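Cycloalternan-forming enzyme (Listeria monocytogenes serovar 1/2a, PDB 5F7U) is a multidomain glycan-binding enzyme of glycoside hydrolase family 31, combining a TIM-barrel domain with beta-rich domains and a family 6 carbohydrate-binding module. Local coordinates at residues A652-I657 / D744-A749; T697-L702 / N818-Y823; D770-G775 / Y810-N815. The protein carries 1 engineered substitution. All blocks are in the same frame, centred on the assembly; numbering follows the deposited sequence.

In the fold
The three contacts sit side by side where the TIM barrel meets the beta domains that follow it, their centres 15 to 16 Å apart. Interactions 1 and 2 share R698: its NH1 reaches A655 O (2.7 Å) and its NH2 reaches P656 O (2.8 Å), both probable hydrogen bonds. The F654 ring joins all three regions, with CE2 3.6 Å from L701 CD1 and CZ 4.0 Å from W772 CZ2. N700 ties interaction 2 to interaction 3, its OD1 2.8 Å from G813 N. At the outer side, 770-775 belongs to a glycan pocket and 818-823 to two magnesium sites; the side chain of L746 in interaction 1 is about 13 Å from a bound glucose.

Interaction 1: residues A652-I657 / D744-A749; sequences AAFAPI and DDLLVA
F654, in the loop that follows helix 642-653, reaches across to V748 and L746 on strand 746-748. Its side chain can be followed outward from the backbone. CB comes first and faces both methyls of V748, which come from the same side, with V748 CG1 4.0 Å and V748 CG2 4.1 Å from F654 CB. The valine can do this because CG1 stands anti to its own backbone N (chi1 178°), which leaves both methyls turned toward the phenylalanine. Beyond CB, one side of the ring keeps to the strand: F654 CD2 lies 3.9 Å from V748 CG2, which approaches the ring at a slant. One atom further on, F654 CE2 meets L746 CD1 at 4.3 Å, and here the leucine methyl stands at the ring's edge, near its plane. The tip, CZ, goes on to W772.

L746 and V748 are thus the two residues of the strand that touch the ring, while L747 between them packs on V761 and L763 of strand 758-763, behind the sheet. F742 of the neighbouring strand 740-742 and V794 of strand 794-797 also touch the F654 side chain.

Polar groups are dealt with off to the side. Y740, whose backbone pairs with that of V748, uses its OH to bond F654 O, and R698 also takes up the carbonyl of A653. A655 N bonds back to A652 O, 3.1 Å away.

All three touching residues are buried and only carbon meets carbon, so what joins the segment leading into barrel strand 657-660 to the antiparallel sheet is nondirectional: hydrophobic burial and van der Waals fit.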
loop_
_atom_site.group_PDB
_atom_site.type_symbol
_atom_site.label_atom_id
_atom_site.label_comp_id
_atom_site.label_asym_id
_atom_site.label_seq_id
_atom_site.Cartn_x
_atom_site.Cartn_y
_atom_site.Cartn_z
ATOM N N ALA A 652 -8.842 8.985 4.848
ATOM C CA ALA A 652 -9.415 8.024 3.895
ATOM C C ALA A 652 -9.727 8.672 2.554
ATOM O O ALA A 652 -9.522 8.058 1.486
ATOM C CB ALA A 652 -10.672 7.370 4.470
ATOM N N ALA A 653 -10.205 9.918 2.604
ATOM C CA ALA A 653 -10.527 10.667 1.389
ATOM C C ALA A 653 -9.252 10.988 0.597
ATOM O O ALA A 653 -9.322 11.212 -0.610
ATOM C CB ALA A 653 -11.278 11.946 1.744
ATOM N N PHE A 654 -8.101 10.955 1.276
ATOM C CA PHE A 654 -6.778 11.159 0.650
ATOM C C PHE A 654 -5.941 9.879 0.645
ATOM O O PHE A 654 -4.704 9.934 0.816
ATOM C CB PHE A 654 -6.010 12.321 1.333
ATOM C CG PHE A 654 -6.484 13.683 0.911
ATOM C CD1 PHE A 654 -7.630 14.241 1.476
ATOM C CD2 PHE A 654 -5.811 14.401 -0.107
ATOM C CE1 PHE A 654 -8.093 15.501 1.081
ATOM C CE2 PHE A 654 -6.260 15.664 -0.498
ATOM C CZ PHE A 654 -7.408 16.212 0.095
ATOM N N ALA A 655 -6.618 8.730 0.493
ATOM C CA ALA A 655 -5.917 7.451 0.371
ATOM C C ALA A 655 -6.323 6.783 -0.943
ATOM O O ALA A 655 -7.231 7.286 -1.625
ATOM C CB ALA A 655 -6.192 6.563 1.587
ATOM N N PRO A 656 -5.612 5.705 -1.366
ATOM C CA PRO A 656 -5.883 5.177 -2.717
ATOM C C PRO A 656 -7.340 4.736 -2.914
ATOM O O PRO A 656 -7.938 5.083 -3.932
ATOM C CB PRO A 656 -4.924 3.978 -2.821
ATOM C CG PRO A 656 -3.781 4.361 -1.919
ATOM C CD PRO A 656 -4.463 5.014 -0.736
ATOM N N ILE A 657 -7.903 4.036 -1.929
ATOM C CA ILE A 657 -9.291 3.551 -1.981
ATOM C C ILE A 657 -9.991 3.948 -0.681
ATOM O O ILE A 657 -9.488 3.664 0.419
ATOM C CB ILE A 657 -9.378 2.006 -2.162
ATOM C CG1 ILE A 657 -8.590 1.489 -3.391
ATOM C CG2 ILE A 657 -10.836 1.517 -2.155
ATOM C CD1 ILE A 657 -9.134 1.914 -4.757
ATOM N N ASP A 744 1.769 12.430 -7.445
ATOM C CA ASP A 744 3.151 12.958 -7.544
ATOM C C ASP A 744 3.363 14.167 -6.662
ATOM O O ASP A 744 4.499 14.451 -6.290
ATOM C CB ASP A 744 3.479 13.430 -8.978
ATOM C CG ASP A 744 3.346 12.334 -10.038
ATOM O OD1 ASP A 744 3.712 11.175 -9.775
ATOM O OD2 ASP A 744 2.895 12.657 -11.170
ATOM N N ASP A 745 2.283 14.903 -6.380
ATOM C CA ASP A 745 2.406 16.302 -5.954
ATOM C C ASP A 745 1.930 16.685 -4.569
ATOM O O ASP A 745 2.265 17.783 -4.113
ATOM C CB ASP A 745 1.674 17.199 -6.934
ATOM C CG ASP A 745 2.170 17.025 -8.325
ATOM O OD1 ASP A 745 3.375 17.225 -8.540
ATOM O OD2 ASP A 745 1.340 16.670 -9.192
ATOM N N LEU A 746 1.146 15.826 -3.917
ATOM C CA LEU A 746 0.485 16.231 -2.673
ATOM C C LEU A 746 1.141 15.558 -1.508
ATOM O O LEU A 746 1.353 14.344 -1.534
ATOM C CB LEU A 746 -1.012 15.912 -2.675
ATOM C CG LEU A 746 -1.878 16.614 -3.735
ATOM C CD1 LEU A 746 -3.320 16.101 -3.634
ATOM C CD2 LEU A 746 -1.796 18.135 -3.596
ATOM N N LEU A 747 1.505 16.373 -0.516
ATOM C CA LEU A 747 1.999 15.844 0.746
ATOM C C LEU A 747 0.840 15.897 1.735
ATOM O O LEU A 747 0.290 16.987 2.029
ATOM C CB LEU A 747 3.220 16.635 1.233
ATOM C CG LEU A 747 4.045 16.084 2.422
ATOM C CD1 LEU A 747 5.363 16.845 2.491
ATOM C CD2 LEU A 747 3.328 16.170 3.773
ATOM N N VAL A 748 0.450 14.725 2.247
ATOM C CA VAL A 748 -0.710 14.642 3.148
ATOM C C VAL A 748 -0.226 14.265 4.543
ATOM O O VAL A 748 0.525 13.309 4.691
ATOM C CB VAL A 748 -1.730 13.564 2.669
ATOM C CG1 VAL A 748 -2.911 13.450 3.625
ATOM C CG2 VAL A 748 -2.215 13.872 1.262
ATOM N N ALA A 749 -0.723 14.963 5.570
ATOM C CA ALA A 749 -0.301 14.702 6.936
ATOM C C ALA A 749 -1.489 14.463 7.871
ATOM O O ALA A 749 -1.936 15.376 8.552
ATOM C CB ALA A 749 0.598 15.843 7.422
#

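Interaction 2: residues T697-L702 / N818-Y823; sequences TRMNLL and NDLKSY. With MG (magnesium ion), chain I; MG (magnesium ion), chain K.
M699 ends on a piece of backbone: its methyl CE lies 4.2 Å from N818 CA, in a loop that binds magnesium from the next residue on. The methionine is bent twice on the way, at chi2 (-52°) and again at chi3 (-77°), and the second bend turns CE toward the loop. The same methyl lies 4.2 Å from L820 CD2. That leucine branch also meets L702 CD2, at 3.9 Å, the two side chains crossing at about a right angle. L820 CD2 is therefore the point shared by M699, from helix 687-700, and L702, at the start of helix 702-715. The amide of N818 leads away, and its ND2 bonds A394 O.

Beyond this small apolar patch the loop turns polar. Residues 819-822 form a type I beta turn, and inside it D819 OD1 accepts from K821 N at 3.0 Å, the donor standing 56° above the carboxylate plane. The D819 carbonyl, not its carboxylate, binds the first magnesium, D819 O being 2.2 Å from it. Three waters bind the same ion, two of them at rather long distances. S822 O also stands close to this magnesium, at a long coordinating distance of 2.6 Å, and accepts from waters 1 and 2 as well. The second magnesium takes Y823 O, 2.2 Å from it, together with D824 O and waters.

This is an Asx turn set in a type I beta turn, where backbone carbonyls and waters bind magnesium on a loop laid against helices 687-700 and 702-715.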
loop_
_atom_site.group_PDB
_atom_site.type_symbol
_atom_site.label_atom_id
_atom_site.label_comp_id
_atom_site.label_asym_id
_atom_site.label_seq_id
_atom_site.Cartn_x
_atom_site.Cartn_y
_atom_site.Cartn_z
ATOM N N THR A 697 -14.131 16.899 -1.672
ATOM C CA THR A 697 -12.740 17.180 -2.056
ATOM C C THR A 697 -12.153 16.039 -2.892
ATOM O O THR A 697 -11.504 16.288 -3.931
ATOM C CB THR A 697 -11.840 17.528 -0.837
ATOM O OG1 THR A 697 -12.353 18.719 -0.231
ATOM C CG2 THR A 697 -10.415 17.816 -1.280
ATOM N N ARG A 698 -12.384 14.796 -2.448
ATOM C CA ARG A 698 -11.897 13.637 -3.186
ATOM C C ARG A 698 -12.506 13.613 -4.597
ATOM O O ARG A 698 -11.795 13.360 -5.575
ATOM C CB ARG A 698 -12.175 12.319 -2.429
ATOM C CG ARG A 698 -11.617 11.096 -3.142
ATOM C CD ARG A 698 -12.122 9.805 -2.505
ATOM N NE ARG A 698 -11.559 8.616 -3.140
ATOM C CZ ARG A 698 -10.326 8.155 -2.926
ATOM N NH1 ARG A 698 -9.472 8.782 -2.115
ATOM N NH2 ARG A 698 -9.929 7.057 -3.551
ATOM N N MET A 699 -13.799 13.908 -4.702
ATOM C CA MET A 699 -14.419 13.970 -6.009
ATOM C C MET A 699 -13.868 15.124 -6.858
ATOM O O MET A 699 -13.686 14.963 -8.067
ATOM C CB MET A 699 -15.946 13.949 -5.929
ATOM C CG MET A 699 -16.495 12.669 -5.283
ATOM S SD MET A 699 -15.909 11.098 -5.961
ATOM C CE MET A 699 -16.893 11.005 -7.456
ATOM N N ASN A 700 -13.546 16.251 -6.220
ATOM C CA ASN A 700 -12.894 17.377 -6.937
ATOM C C ASN A 700 -11.517 16.954 -7.468
ATOM O O ASN A 700 -11.094 17.371 -8.546
ATOM C CB ASN A 700 -12.690 18.611 -6.040
ATOM C CG ASN A 700 -13.985 19.233 -5.531
ATOM O OD1 ASN A 700 -14.039 19.649 -4.369
ATOM N ND2 ASN A 700 -15.015 19.329 -6.377
ATOM N N LEU A 701 -10.814 16.140 -6.688
ATOM C CA LEU A 701 -9.480 15.655 -7.066
ATOM C C LEU A 701 -9.480 14.361 -7.864
ATOM O O LEU A 701 -8.414 13.845 -8.237
ATOM C CB LEU A 701 -8.593 15.532 -5.816
ATOM C CG LEU A 701 -8.234 16.845 -5.096
ATOM C CD1 LEU A 701 -7.533 16.522 -3.794
ATOM C CD2 LEU A 701 -7.310 17.713 -5.947
ATOM N N LEU A 702 -10.660 13.824 -8.146
ATOM C CA LEU A 702 -10.722 12.542 -8.871
ATOM C C LEU A 702 -9.946 12.512 -10.202
ATOM O O LEU A 702 -9.337 11.479 -10.500
ATOM C CB LEU A 702 -12.166 12.013 -9.005
ATOM C CG LEU A 702 -12.345 10.572 -9.511
ATOM C CD1 LEU A 702 -11.634 9.539 -8.639
ATOM C CD2 LEU A 702 -13.838 10.254 -9.592
ATOM N N ASN A 818 -21.479 12.155 -8.707
ATOM C CA ASN A 818 -20.759 10.934 -9.059
ATOM C C ASN A 818 -20.965 10.491 -10.506
ATOM O O ASN A 818 -20.773 9.320 -10.819
ATOM C CB ASN A 818 -21.082 9.783 -8.068
ATOM C CG ASN A 818 -22.535 9.335 -8.119
ATOM O OD1 ASN A 818 -23.347 9.847 -8.906
ATOM N ND2 ASN A 818 -22.877 8.376 -7.271
ATOM N N ASP A 819 -21.362 11.411 -11.395
ATOM C CA ASP A 819 -21.550 11.015 -12.798
ATOM C C ASP A 819 -20.179 11.067 -13.440
ATOM O O ASP A 819 -19.668 12.143 -13.733
ATOM C CB ASP A 819 -22.574 11.893 -13.560
ATOM C CG ASP A 819 -22.596 11.622 -15.084
ATOM O OD1 ASP A 819 -22.131 10.551 -15.553
ATOM O OD2 ASP A 819 -23.113 12.496 -15.825
ATOM N N LEU A 820 -19.621 9.884 -13.668
ATOM C CA LEU A 820 -18.256 9.741 -14.160
ATOM C C LEU A 820 -18.125 9.840 -15.683
ATOM O O LEU A 820 -17.028 9.627 -16.211
ATOM C CB LEU A 820 -17.655 8.425 -13.642
ATOM C CG LEU A 820 -17.830 8.145 -12.140
ATOM C CD1 LEU A 820 -17.258 6.775 -11.827
ATOM C CD2 LEU A 820 -17.189 9.205 -11.262
ATOM N N LYS A 821 -19.227 10.177 -16.364
ATOM C CA LYS A 821 -19.250 10.308 -17.828
ATOM C C LYS A 821 -18.909 11.715 -18.319
ATOM O O LYS A 821 -18.756 11.925 -19.530
ATOM C CB LYS A 821 -20.611 9.883 -18.407
ATOM C CG LYS A 821 -20.912 8.390 -18.323
ATOM C CD LYS A 821 -22.006 8.011 -19.323
ATOM C CE LYS A 821 -22.414 6.543 -19.231
ATOM N NZ LYS A 821 -21.279 5.588 -19.459
ATOM N N SER A 822 -18.835 12.676 -17.400
ATOM C CA SER A 822 -18.551 14.080 -17.751
ATOM C C SER A 822 -17.920 14.827 -16.587
ATOM O O SER A 822 -18.026 14.399 -15.438
ATOM C CB SER A 822 -19.836 14.807 -18.175
ATOM O OG SER A 822 -20.732 14.914 -17.076
ATOM N N TYR A 823 -17.256 15.939 -16.891
ATOM C CA TYR A 823 -16.810 16.860 -15.854
ATOM C C TYR A 823 -17.835 17.964 -15.711
ATOM O O TYR A 823 -18.593 18.256 -16.654
ATOM C CB TYR A 823 -15.462 17.512 -16.218
ATOM C CG TYR A 823 -14.361 16.527 -16.581
ATOM C CD1 TYR A 823 -13.806 15.672 -15.621
ATOM C CD2 TYR A 823 -13.879 16.449 -17.892
ATOM C CE1 TYR A 823 -12.803 14.765 -15.961
ATOM C CE2 TYR A 823 -12.870 15.552 -18.236
ATOM C CZ TYR A 823 -12.335 14.715 -17.267
ATOM O OH TYR A 823 -11.358 13.792 -17.599
HETATM MG MG MG I . -18.363 13.695 -12.935
HETATM MG MG MG K . -18.673 20.081 -17.859
HETATM O O HOH W 1 -18.883 15.824 -12.750
HETATM O O HOH W 2 -16.252 12.685 -13.788
HETATM O O HOH W 3 -17.876 13.097 -10.614
HETATM O O HOH W 4 -16.878 19.866 -18.972
HETATM O O HOH W 5 -18.729 22.225 -19.317
#

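Interaction 3: residues D770-G775 / Y810-N815; sequences DIWNGG and YQLGQN. With GLC (alpha-D-glucopyranose), chain B.
The loop of the beta hairpin between strands 767-770 and 776-778 contributes D770, N773 and G775 to a glycan pocket, and behind that pocket I771 and W772 rest on L812. The leucine slips CD1 in beside the isoleucine, 3.5 Å from I771 O and 4.0 Å from I771 CD1, the two side chains crossing nearly at right angles. Further back along the leucine, CB meets the tryptophan, L812 CB lying 4.2 Å from W772 CZ3 and coming at the indole obliquely. I771 serves both neighbours: with chi1 at 70°, CG1 sits between the backbone N and carbonyl carbon, which sets it above one face of the W772 ring, toward the rim, and points the chain on to L812.

On the sugar side, D770 divides its carboxylate. OD1 accepts from W772 N at 2.9 Å, almost in line with the C-O bond, while OD2 receives O6 of the glucose at 2.6 Å and also bonds Y785 OH. N773 splits its amide likewise: ND2 donates to glucose O5 at 3.0 Å, and OD1 takes G775 N, 2.9 Å away and in the carbonyl plane. That bond fixes which way the amide faces, leaving its NH2 for the sugar. Glucose C6 comes within 3.8 Å of G775 CA, and H777 NE2 and Y786 O also hydrogen-bond the glucose.

Two successive Asx turns, at D770 and N773, therefore shape a hairpin loop into one wall of a carbohydrate-binding pocket, with the 810-815 loop packed behind it.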
loop_
_atom_site.group_PDB
_atom_site.type_symbol
_atom_site.label_atom_id
_atom_site.label_comp_id
_atom_site.label_asym_id
_atom_site.label_seq_id
_atom_site.Cartn_x
_atom_site.Cartn_y
_atom_site.Cartn_z
ATOM N N ASP A 770 0.018 25.133 0.979
ATOM C CA ASP A 770 -1.211 24.606 1.584
ATOM C C ASP A 770 -2.329 24.676 0.547
ATOM O O ASP A 770 -2.664 25.759 0.069
ATOM C CB ASP A 770 -1.510 25.489 2.807
ATOM C CG ASP A 770 -2.705 25.031 3.614
ATOM O OD1 ASP A 770 -3.712 24.583 3.030
ATOM O OD2 ASP A 770 -2.628 25.181 4.852
ATOM N N ILE A 771 -2.899 23.534 0.174
ATOM C CA ILE A 771 -3.896 23.528 -0.918
ATOM C C ILE A 771 -5.239 24.169 -0.558
ATOM O O ILE A 771 -6.035 24.474 -1.450
ATOM C CB ILE A 771 -4.115 22.126 -1.547
ATOM C CG1 ILE A 771 -4.834 21.175 -0.575
ATOM C CG2 ILE A 771 -2.762 21.550 -1.995
ATOM C CD1 ILE A 771 -5.385 19.912 -1.222
ATOM N N TRP A 772 -5.490 24.355 0.737
ATOM C CA TRP A 772 -6.780 24.835 1.216
ATOM C C TRP A 772 -6.847 26.353 1.242
ATOM O O TRP A 772 -7.929 26.919 1.130
ATOM C CB TRP A 772 -7.029 24.333 2.639
ATOM C CG TRP A 772 -6.913 22.852 2.778
ATOM C CD1 TRP A 772 -5.884 22.152 3.367
ATOM C CD2 TRP A 772 -7.875 21.878 2.357
ATOM N NE1 TRP A 772 -6.143 20.794 3.318
ATOM C CE2 TRP A 772 -7.357 20.597 2.710
ATOM C CE3 TRP A 772 -9.119 21.958 1.718
ATOM C CZ2 TRP A 772 -8.049 19.406 2.444
ATOM C CZ3 TRP A 772 -9.824 20.758 1.452
ATOM C CH2 TRP A 772 -9.277 19.503 1.815
ATOM N N ASN A 773 -5.690 27.001 1.413
ATOM C CA ASN A 773 -5.652 28.433 1.740
ATOM C C ASN A 773 -4.500 29.259 1.125
ATOM O O ASN A 773 -4.463 30.487 1.288
ATOM C CB ASN A 773 -5.711 28.634 3.280
ATOM C CG ASN A 773 -4.529 27.989 4.019
ATOM O OD1 ASN A 773 -3.383 28.010 3.558
ATOM N ND2 ASN A 773 -4.820 27.381 5.181
ATOM N N GLY A 774 -3.558 28.603 0.440
ATOM C CA GLY A 774 -2.437 29.320 -0.168
ATOM C C GLY A 774 -1.294 29.701 0.758
ATOM O O GLY A 774 -0.431 30.509 0.373
ATOM N N GLY A 775 -1.265 29.145 1.976
ATOM C CA GLY A 775 -0.121 29.346 2.872
ATOM C C GLY A 775 1.138 28.759 2.261
ATOM O O GLY A 775 1.150 27.618 1.816
ATOM N N TYR A 810 -15.944 26.764 -7.622
ATOM C CA TYR A 810 -14.487 26.698 -7.796
ATOM C C TYR A 810 -13.658 26.589 -6.491
ATOM O O TYR A 810 -12.477 26.937 -6.472
ATOM C CB TYR A 810 -14.010 27.883 -8.667
ATOM C CG TYR A 810 -14.246 27.685 -10.150
ATOM C CD1 TYR A 810 -13.424 26.825 -10.896
ATOM C CD2 TYR A 810 -15.272 28.355 -10.814
ATOM C CE1 TYR A 810 -13.622 26.642 -12.255
ATOM C CE2 TYR A 810 -15.473 28.181 -12.182
ATOM C CZ TYR A 810 -14.643 27.325 -12.894
ATOM O OH TYR A 810 -14.848 27.157 -14.249
ATOM N N GLN A 811 -14.277 26.114 -5.414
ATOM C CA GLN A 811 -13.533 25.839 -4.183
ATOM C C GLN A 811 -13.444 24.335 -3.957
ATOM O O GLN A 811 -14.348 23.604 -4.342
ATOM C CB GLN A 811 -14.203 26.492 -2.975
ATOM C CG GLN A 811 -14.327 28.027 -3.095
ATOM C CD GLN A 811 -13.000 28.756 -2.880
ATOM O OE1 GLN A 811 -12.277 28.451 -1.934
ATOM N NE2 GLN A 811 -12.673 29.732 -3.752
ATOM N N LEU A 812 -12.366 23.893 -3.314
ATOM C CA LEU A 812 -12.259 22.495 -2.891
ATOM C C LEU A 812 -13.361 22.189 -1.879
ATOM O O LEU A 812 -13.708 23.036 -1.061
ATOM C CB LEU A 812 -10.881 22.216 -2.288
ATOM C CG LEU A 812 -9.721 22.244 -3.280
ATOM C CD1 LEU A 812 -8.412 22.202 -2.505
ATOM C CD2 LEU A 812 -9.810 21.096 -4.281
ATOM N N GLY A 813 -13.938 20.999 -1.964
ATOM C CA GLY A 813 -14.983 20.593 -1.028
ATOM C C GLY A 813 -16.412 20.918 -1.446
ATOM O O GLY A 813 -17.304 20.941 -0.606
ATOM N N GLN A 814 -16.621 21.167 -2.742
ATOM C CA GLN A 814 -17.953 21.432 -3.289
ATOM C C GLN A 814 -18.378 20.278 -4.186
ATOM O O GLN A 814 -17.610 19.838 -5.045
ATOM C CB GLN A 814 -17.970 22.776 -4.036
ATOM C CG GLN A 814 -17.588 23.923 -3.116
ATOM C CD GLN A 814 -17.558 25.262 -3.800
ATOM O OE1 GLN A 814 -17.079 25.391 -4.934
ATOM N NE2 GLN A 814 -18.061 26.278 -3.104
ATOM N N ASN A 815 -19.600 19.802 -3.967
ATOM C CA ASN A 815 -20.110 18.543 -4.528
ATOM C C ASN A 815 -20.295 18.579 -6.047
ATOM O O ASN A 815 -21.146 19.316 -6.553
ATOM C CB ASN A 815 -21.439 18.206 -3.835
ATOM C CG ASN A 815 -21.953 16.814 -4.159
ATOM O OD1 ASN A 815 -21.272 16.005 -4.777
ATOM N ND2 ASN A 815 -23.167 16.531 -3.717
HETATM C C1 GLC B . -3.718 27.006 8.752
HETATM C C2 GLC B . -2.952 26.216 9.814
HETATM C C3 GLC B . -1.581 26.869 10.041
HETATM C C4 GLC B . -0.830 27.038 8.709
HETATM C C5 GLC B . -1.690 27.863 7.740
HETATM C C6 GLC B . -1.083 28.094 6.359
HETATM O O2 GLC B . -3.705 26.212 11.034
HETATM O O3 GLC B . -0.820 26.120 10.996
HETATM O O4 GLC B . 0.433 27.676 8.908
HETATM O O5 GLC B . -2.929 27.161 7.558
HETATM O O6 GLC B . -0.778 26.830 5.758
#